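Local coordinates for PqqA binding protein (Xanthomonas campestris pv. campestris, PDB 3G2B), which probably binds the peptide PqqA and presents it to PqqE during biosynthesis of the cofactor pyrroloquinoline quinone, at residues A[13-18]-A[30-35]. Numbering follows the deposited sequence.
With PO4 (phosphate ion), chain B.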
loop_
_atom_site.group_PDB
_atom_site.type_symbol
_atom_site.label_atom_id
_atom_site.label_comp_id
_atom_site.label_asym_id
_atom_site.label_seq_id
_atom_site.Cartn_x
_atom_site.Cartn_y
_atom_site.Cartn_z
ATOM N N PRO A 13 8.471 12.999 6.483
ATOM C CA PRO A 13 8.416 12.130 5.308
ATOM C C PRO A 13 9.273 12.512 4.121
ATOM O O PRO A 13 9.687 13.662 3.957
ATOM C CB PRO A 13 6.933 12.151 4.916
ATOM C CG PRO A 13 6.224 12.757 6.090
ATOM C CD PRO A 13 7.209 13.745 6.622
ATOM N N ALA A 14 9.509 11.507 3.287
ATOM C CA ALA A 14 10.249 11.646 2.046
ATOM C C ALA A 14 9.498 10.708 1.114
ATOM O O ALA A 14 8.959 9.691 1.561
ATOM C CB ALA A 14 11.684 11.170 2.218
ATOM N N LEU A 15 9.421 11.048 -0.166
ATOM C CA LEU A 15 8.751 10.159 -1.099
ATOM C C LEU A 15 9.679 8.957 -1.270
ATOM O O LEU A 15 10.905 9.113 -1.308
ATOM C CB LEU A 15 8.542 10.843 -2.453
ATOM C CG LEU A 15 7.600 12.047 -2.491
ATOM C CD1 LEU A 15 7.525 12.579 -3.915
ATOM C CD2 LEU A 15 6.219 11.641 -1.998
ATOM N N ARG A 16 9.108 7.763 -1.360
ATOM C CA ARG A 16 9.923 6.568 -1.546
ATOM C C ARG A 16 10.554 6.561 -2.935
ATOM O O ARG A 16 10.108 7.276 -3.839
ATOM C CB ARG A 16 9.074 5.309 -1.345
ATOM C CG ARG A 16 8.695 5.068 0.107
ATOM C CD ARG A 16 7.842 3.821 0.265
ATOM N NE ARG A 16 8.549 2.621 -0.170
ATOM C CZ ARG A 16 8.044 1.395 -0.097
ATOM N NH1 ARG A 16 8.756 0.358 -0.519
ATOM N NH2 ARG A 16 6.828 1.205 0.399
ATOM N N ALA A 17 11.598 5.752 -3.097
ATOM C CA ALA A 17 12.300 5.640 -4.367
ATOM C C ALA A 17 11.348 5.217 -5.470
ATOM O O ALA A 17 10.519 4.330 -5.283
ATOM C CB ALA A 17 13.429 4.626 -4.247
ATOM N N GLY A 18 11.467 5.856 -6.626
ATOM C CA GLY A 18 10.604 5.506 -7.735
ATOM C C GLY A 18 9.290 6.256 -7.741
ATOM O O GLY A 18 8.621 6.315 -8.772
ATOM N N TRP A 30 -2.118 16.731 -11.585
ATOM C CA TRP A 30 -0.789 16.310 -11.186
ATOM C C TRP A 30 -0.992 15.013 -10.424
ATOM O O TRP A 30 -2.002 14.842 -9.753
ATOM C CB TRP A 30 -0.131 17.358 -10.287
ATOM C CG TRP A 30 0.307 18.577 -11.037
ATOM C CD1 TRP A 30 -0.491 19.575 -11.522
ATOM C CD2 TRP A 30 1.644 18.914 -11.412
ATOM N NE1 TRP A 30 0.272 20.512 -12.176
ATOM C CE2 TRP A 30 1.586 20.131 -12.123
ATOM C CE3 TRP A 30 2.891 18.303 -11.216
ATOM C CZ2 TRP A 30 2.726 20.754 -12.640
ATOM C CZ3 TRP A 30 4.028 18.925 -11.730
ATOM C CH2 TRP A 30 3.936 20.138 -12.434
ATOM N N VAL A 31 -0.039 14.099 -10.539
ATOM C CA VAL A 31 -0.152 12.820 -9.857
ATOM C C VAL A 31 1.201 12.341 -9.364
ATOM O O VAL A 31 2.245 12.885 -9.726
ATOM C CB VAL A 31 -0.702 11.716 -10.803
ATOM C CG1 VAL A 31 -2.038 12.140 -11.403
ATOM C CG2 VAL A 31 0.302 11.435 -11.915
ATOM N N LEU A 32 1.160 11.331 -8.504
ATOM C CA LEU A 32 2.366 10.686 -8.020
ATOM C C LEU A 32 2.281 9.330 -8.693
ATOM O O LEU A 32 1.224 8.693 -8.675
ATOM C CB LEU A 32 2.347 10.494 -6.503
ATOM C CG LEU A 32 2.619 11.731 -5.650
ATOM C CD1 LEU A 32 2.445 11.378 -4.181
ATOM C CD2 LEU A 32 4.031 12.237 -5.906
ATOM N N LEU A 33 3.374 8.905 -9.313
ATOM C CA LEU A 33 3.413 7.609 -9.974
ATOM C C LEU A 33 4.196 6.691 -9.055
ATOM O O LEU A 33 5.364 6.954 -8.765
ATOM C CB LEU A 33 4.131 7.704 -11.323
ATOM C CG LEU A 33 3.560 8.658 -12.370
ATOM C CD1 LEU A 33 2.141 8.250 -12.722
ATOM C CD2 LEU A 33 3.600 10.075 -11.830
ATOM N N ALA A 34 3.544 5.636 -8.580
ATOM C CA ALA A 34 4.184 4.666 -7.693
ATOM C C ALA A 34 4.706 3.532 -8.566
ATOM O O ALA A 34 4.003 3.045 -9.448
ATOM C CB ALA A 34 3.179 4.134 -6.689
ATOM N N PRO A 35 5.950 3.092 -8.328
ATOM C CA PRO A 35 6.552 2.013 -9.110
ATOM C C PRO A 35 5.960 0.639 -8.836
ATOM O O PRO A 35 5.334 0.413 -7.799
ATOM C CB PRO A 35 8.019 2.081 -8.707
ATOM C CG PRO A 35 7.931 2.471 -7.271
ATOM C CD PRO A 35 6.878 3.564 -7.283
HETATM P P PO4 B . 5.634 -2.470 -0.151
HETATM O O1 PO4 B . 4.376 -1.528 -0.277
HETATM O O2 PO4 B . 5.831 -2.889 1.357
HETATM O O3 PO4 B . 5.416 -3.753 -1.040
HETATM O O4 PO4 B . 6.919 -1.707 -0.651
#
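L15 and L32 meet where the chain comes down onto the strand 29-41, the two backbones converging at 47° from a CA-CA separation of 9.4 Å at this pair to 5.5 Å between G18 and P35. At the wide end both leucines leave the backbone toward the other segment and touch through single methyls, CD1 of L15 lying 4.0 Å from CD2 of L32. With CG beside the backbone N and chi2 extended, each side chain sends one terminal methyl across the gap, and the two cross at a slant in van der Waals contact. At the narrow end the P35 ring packs against backbone: its CG lies 3.8 Å from A17 O and its CD 3.6 Å from G18 O. G18, with a positive phi of 87°, turns the chain here, its bare CA close against the P35 ring, as suits a glycine. G18 O also comes within 3.3 Å of L33 O, an approach of two acceptors that gives no bond. R16 reaches elsewhere, bent at chi3 (61°), and brings its guanidinium edge to phosphate O4, with NH1 hydrogen-bonded to O4 at 2.8 Å and NH2 to the same O4 by a weak hydrogen bond. R37 and, from the second subunit, K90 and R91 bind the same ion, which probably came from the crystallisation liquor. L33 pairs through its backbone with R20 of strand 20-24, while A14 and L15, and W30 to A34, form antiparallel beta pairs with the second subunit. The arrangement thus joins the N-terminal arm to a two-stranded antiparallel beta hairpin, within a sheet continued into the second chain of the crystal assembly in this saddle-like PqqD fold.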